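Local coordinates for hypothetical protein yibA (Escherichia coli, PDB 1OYZ) that is of uncharacterised function, though an oxidoreductase activity has been tentatively assigned, and folds as an all-helical protein with HEAT-type repeats, at residues S141-V144 / R145-T148; L168-N172 / G173-N177. All blocks are in the same frame, centred on the assembly; numbering follows the deposited sequence.

Contact 1: S141-V144 / R145-T148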
loop_
_atom_site.group_PDB
_atom_site.type_symbol
_atom_site.label_atom_id
_atom_site.label_comp_id
_atom_site.label_asym_id
_atom_site.label_seq_id
_atom_site.Cartn_x
_atom_site.Cartn_y
_atom_site.Cartn_z
ATOM N N SER A 141 8.922 2.293 -14.321
ATOM C CA SER A 141 7.859 1.314 -14.154
ATOM C C SER A 141 6.873 1.697 -13.055
ATOM O O SER A 141 7.271 2.030 -11.938
ATOM C CB SER A 141 8.438 -0.054 -13.825
ATOM O OG SER A 141 7.402 -0.930 -13.384
ATOM N N THR A 142 5.584 1.623 -13.374
ATOM C CA THR A 142 4.536 1.936 -12.413
ATOM C C THR A 142 4.528 0.912 -11.295
ATOM O O THR A 142 4.324 1.251 -10.133
ATOM C CB THR A 142 3.138 1.925 -13.068
ATOM O OG1 THR A 142 2.968 0.700 -13.790
ATOM C CG2 THR A 142 2.981 3.084 -14.009
ATOM N N ASN A 143 4.739 -0.348 -11.644
ATOM C CA ASN A 143 4.757 -1.390 -10.621
ATOM C C ASN A 143 5.817 -1.036 -9.597
ATOM O O ASN A 143 5.585 -1.157 -8.382
ATOM C CB ASN A 143 5.082 -2.736 -11.239
ATOM C CG ASN A 143 4.208 -3.042 -12.434
ATOM O OD1 ASN A 143 3.537 -4.071 -12.478
ATOM N ND2 ASN A 143 4.208 -2.139 -13.418
ATOM N N VAL A 144 6.974 -0.571 -10.079
ATOM C CA VAL A 144 8.061 -0.199 -9.180
ATOM C C VAL A 144 7.699 0.989 -8.325
ATOM O O VAL A 144 7.918 0.974 -7.116
ATOM C CB VAL A 144 9.372 0.133 -9.948
ATOM C CG1 VAL A 144 10.357 0.793 -9.001
ATOM C CG2 VAL A 144 9.984 -1.153 -10.554
ATOM N N ARG A 145 7.169 2.037 -8.950
ATOM C CA ARG A 145 6.775 3.209 -8.198
ATOM C C ARG A 145 5.715 2.805 -7.158
ATOM O O ARG A 145 5.783 3.228 -6.017
ATOM C CB ARG A 145 6.261 4.308 -9.135
ATOM C CG ARG A 145 7.365 4.879 -10.031
ATOM C CD ARG A 145 7.050 6.279 -10.529
ATOM N NE ARG A 145 5.768 6.349 -11.217
ATOM C CZ ARG A 145 5.484 5.741 -12.358
ATOM N NH1 ARG A 145 6.392 4.989 -12.963
ATOM N NH2 ARG A 145 4.292 5.917 -12.920
ATOM N N ARG A 146 4.764 1.965 -7.552
ATOM C CA ARG A 146 3.732 1.489 -6.627
ATOM C C ARG A 146 4.403 0.788 -5.446
ATOM O O ARG A 146 4.122 1.094 -4.298
ATOM C CB ARG A 146 2.793 0.488 -7.319
ATOM C CG ARG A 146 1.531 0.128 -6.523
ATOM C CD ARG A 146 0.737 -0.949 -7.252
ATOM N NE ARG A 146 0.811 -0.756 -8.703
ATOM C CZ ARG A 146 0.625 -1.723 -9.599
ATOM N NH1 ARG A 146 0.348 -2.957 -9.196
ATOM N NH2 ARG A 146 0.739 -1.465 -10.901
ATOM N N ALA A 147 5.295 -0.156 -5.738
ATOM C CA ALA A 147 5.962 -0.879 -4.677
ATOM C C ALA A 147 6.743 0.099 -3.808
ATOM O O ALA A 147 6.888 -0.109 -2.607
ATOM C CB ALA A 147 6.863 -1.963 -5.262
ATOM N N THR A 148 7.205 1.195 -4.398
ATOM C CA THR A 148 7.957 2.192 -3.637
ATOM C C THR A 148 6.992 2.861 -2.673
ATOM O O THR A 148 7.344 3.165 -1.518
ATOM C CB THR A 148 8.597 3.282 -4.560
ATOM O OG1 THR A 148 9.444 2.653 -5.533
ATOM C CG2 THR A 148 9.441 4.260 -3.747
#
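Arg145 reaches back over the start of its own helix and lays its guanidinium across Thr142, whose CA sits over one face of the group. The methyl of Thr142 touches it too, with CG2 3.3 Å from Arg145 NH2. What brings the group round is a bend at chi3 (-55°) after CG has left on the backbone N side, anti to the carbonyl carbon. Arg146 takes another route, its CG anti to the backbone N, yet its guanidinium also lies alongside the residue three back: it runs beside the Asn143 amide, the planes 34° apart, with Asn143 CA over one face.

The backbone bonds start the helix. Arg145 N donates to Ser141 O at 3.0 Å, Arg146 N to Thr142 O at 2.7 Å and Ala147 N to Asn143 O at 2.8 Å, the first turns of helix 142-153 in a HEAT-repeat region. Ser141 is the N-cap: its OG accepts a weak but fairly straight bond from Val144 N (3.4 Å, N-H...O 164°), and Asn143 ND2 offers it a second weak one.

The polar end of Arg145 is engaged mainly beyond this turn. NE forms a salt bridge with Asp170, and NH1 donates to the carbonyl of Asp139. A methionine in its place would probably leave the Asp170 carboxylate without this charged mate and the Asp139 carbonyl without this donor.

Val144 and Ala147 pack against neighbouring helices: Val144 on Arg108 and Ile112 of helix 105-121 and on Thr136 of helix 126-136, Ala147 on Glu113.

Contact 2: L168-N172 / G173-N177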
loop_
_atom_site.group_PDB
_atom_site.type_symbol
_atom_site.label_atom_id
_atom_site.label_comp_id
_atom_site.label_asym_id
_atom_site.label_seq_id
_atom_site.Cartn_x
_atom_site.Cartn_y
_atom_site.Cartn_z
ATOM N N LEU A 168 2.065 11.786 -5.538
ATOM C CA LEU A 168 0.703 12.274 -5.609
ATOM C C LEU A 168 0.464 12.725 -7.049
ATOM O O LEU A 168 -0.670 12.702 -7.534
ATOM C CB LEU A 168 0.502 13.471 -4.686
ATOM C CG LEU A 168 0.503 13.204 -3.188
ATOM C CD1 LEU A 168 0.478 14.547 -2.428
ATOM C CD2 LEU A 168 -0.705 12.351 -2.827
ATOM N N LYS A 169 1.539 13.130 -7.727
ATOM C CA LYS A 169 1.442 13.625 -9.093
ATOM C C LYS A 169 1.627 12.525 -10.106
ATOM O O LYS A 169 1.723 12.778 -11.308
ATOM C CB LYS A 169 2.494 14.706 -9.340
ATOM C CG LYS A 169 2.634 15.707 -8.212
ATOM C CD LYS A 169 3.866 16.586 -8.427
ATOM C CE LYS A 169 4.185 17.449 -7.206
ATOM N NZ LYS A 169 5.199 18.493 -7.544
ATOM N N ASP A 170 1.643 11.294 -9.626
ATOM C CA ASP A 170 1.860 10.183 -10.518
ATOM C C ASP A 170 0.770 9.980 -11.552
ATOM O O ASP A 170 -0.408 10.243 -11.306
ATOM C CB ASP A 170 2.038 8.903 -9.726
ATOM C CG ASP A 170 2.782 7.862 -10.501
ATOM O OD1 ASP A 170 2.206 7.290 -11.448
ATOM O OD2 ASP A 170 3.964 7.630 -10.171
ATOM N N PRO A 171 1.167 9.526 -12.746
ATOM C CA PRO A 171 0.218 9.279 -13.833
ATOM C C PRO A 171 -0.660 8.090 -13.481
ATOM O O PRO A 171 -1.756 7.932 -13.999
ATOM C CB PRO A 171 1.134 9.007 -15.025
ATOM C CG PRO A 171 2.318 9.859 -14.727
ATOM C CD PRO A 171 2.548 9.565 -13.265
ATOM N N ASN A 172 -0.190 7.249 -12.582
ATOM C CA ASN A 172 -0.997 6.102 -12.206
ATOM C C ASN A 172 -1.894 6.443 -11.013
ATOM O O ASN A 172 -1.420 6.941 -9.996
ATOM C CB ASN A 172 -0.113 4.918 -11.858
ATOM C CG ASN A 172 -0.900 3.650 -11.703
ATOM O OD1 ASN A 172 -1.301 3.025 -12.684
ATOM N ND2 ASN A 172 -1.142 3.260 -10.463
ATOM N N GLY A 173 -3.184 6.149 -11.154
ATOM C CA GLY A 173 -4.153 6.432 -10.113
ATOM C C GLY A 173 -3.927 5.643 -8.849
ATOM O O GLY A 173 -4.127 6.137 -7.737
ATOM N N ASP A 174 -3.492 4.402 -9.028
ATOM C CA ASP A 174 -3.203 3.504 -7.910
ATOM C C ASP A 174 -2.023 4.063 -7.067
ATOM O O ASP A 174 -2.057 4.051 -5.821
ATOM C CB ASP A 174 -2.863 2.123 -8.490
ATOM C CG ASP A 174 -2.812 1.043 -7.443
ATOM O OD1 ASP A 174 -2.073 1.211 -6.444
ATOM O OD2 ASP A 174 -3.517 0.020 -7.627
ATOM N N VAL A 175 -0.984 4.533 -7.757
ATOM C CA VAL A 175 0.172 5.140 -7.093
ATOM C C VAL A 175 -0.281 6.400 -6.304
ATOM O O VAL A 175 0.063 6.566 -5.122
ATOM C CB VAL A 175 1.273 5.580 -8.115
ATOM C CG1 VAL A 175 2.344 6.453 -7.397
ATOM C CG2 VAL A 175 1.939 4.349 -8.742
ATOM N N ARG A 176 -1.035 7.284 -6.962
ATOM C CA ARG A 176 -1.525 8.515 -6.292
ATOM C C ARG A 176 -2.344 8.167 -5.034
ATOM O O ARG A 176 -2.172 8.784 -3.975
ATOM C CB ARG A 176 -2.409 9.378 -7.235
ATOM C CG ARG A 176 -1.798 9.796 -8.567
ATOM C CD ARG A 176 -2.569 10.997 -9.196
ATOM N NE ARG A 176 -3.915 10.655 -9.671
ATOM C CZ ARG A 176 -4.160 9.818 -10.676
ATOM N NH1 ARG A 176 -5.420 9.541 -11.037
ATOM N NH2 ARG A 176 -3.148 9.252 -11.332
ATOM N N ASN A 177 -3.203 7.155 -5.141
ATOM C CA ASN A 177 -4.037 6.763 -4.013
ATOM C C ASN A 177 -3.169 6.313 -2.829
ATOM O O ASN A 177 -3.384 6.733 -1.683
ATOM C CB ASN A 177 -5.032 5.666 -4.451
ATOM C CG ASN A 177 -6.045 5.307 -3.352
ATOM O OD1 ASN A 177 -6.025 4.205 -2.804
ATOM N ND2 ASN A 177 -6.924 6.239 -3.031
#
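The carbonyl oxygen of Asp170 is gripped by Arg176, whose NH2 donates to it at 2.9 Å with an N-H...O angle of 155°. The donor stands 26° off the carbonyl plane, and the arginine's aliphatic part crowds the same oxygen, CG and CD each lying 3.1 Å from Asp170 O. The chain is bent at chi3 (-70°), and the guanidinium meets the Leu168 and Pro171 carbonyl oxygens near its edge while Gly173 CA rests over one face near the rim. NE meanwhile makes a salt bridge with Asp203, which ties the arginine to the loop before helix 206-218.

The Asp170 carboxylate has its own partners. Its OD1 takes the backbone N of Asn172 at 2.7 Å through the anti lone pair, and OD2 pairs with Arg145 in helix 142-153. Val175 crosses this side chain at about a right angle, its CG1 3.4 Å from Asp170 CB. The buried acid therefore has a polar partner for each oxygen and a valine packed along its side.

Asn172 occupies the N-cap of helix 173-186, and its carbonyl receives Arg176 N at 3.1 Å, opening the helical bonding. The bond from Asn172 N to Asp170 OD1 closes an Asx turn, which leads straight into the helix within a HEAT-repeat region.

Contact 1 comes first along the chain, at the start of helix 142-153; contact 2 follows, running from the end of helix 161-168 through the loop into helix 173-186. Their centres lie about 10 Å apart, and both belong to the HEAT-repeat range 126-186. They meet directly: Arg145 NE forms a salt bridge with Asp170 OD2, modelled too short for its length to be taken literally, while Arg146 CD packs on Asp174 OD1 at 3.6 Å. An arginine from one helix start thus reaches the loop that leads into another. In contact 2, Arg176 makes the corresponding reach to Asp203, before helix 206-218, so similar arginine-aspartate links join successive parts of this helical array.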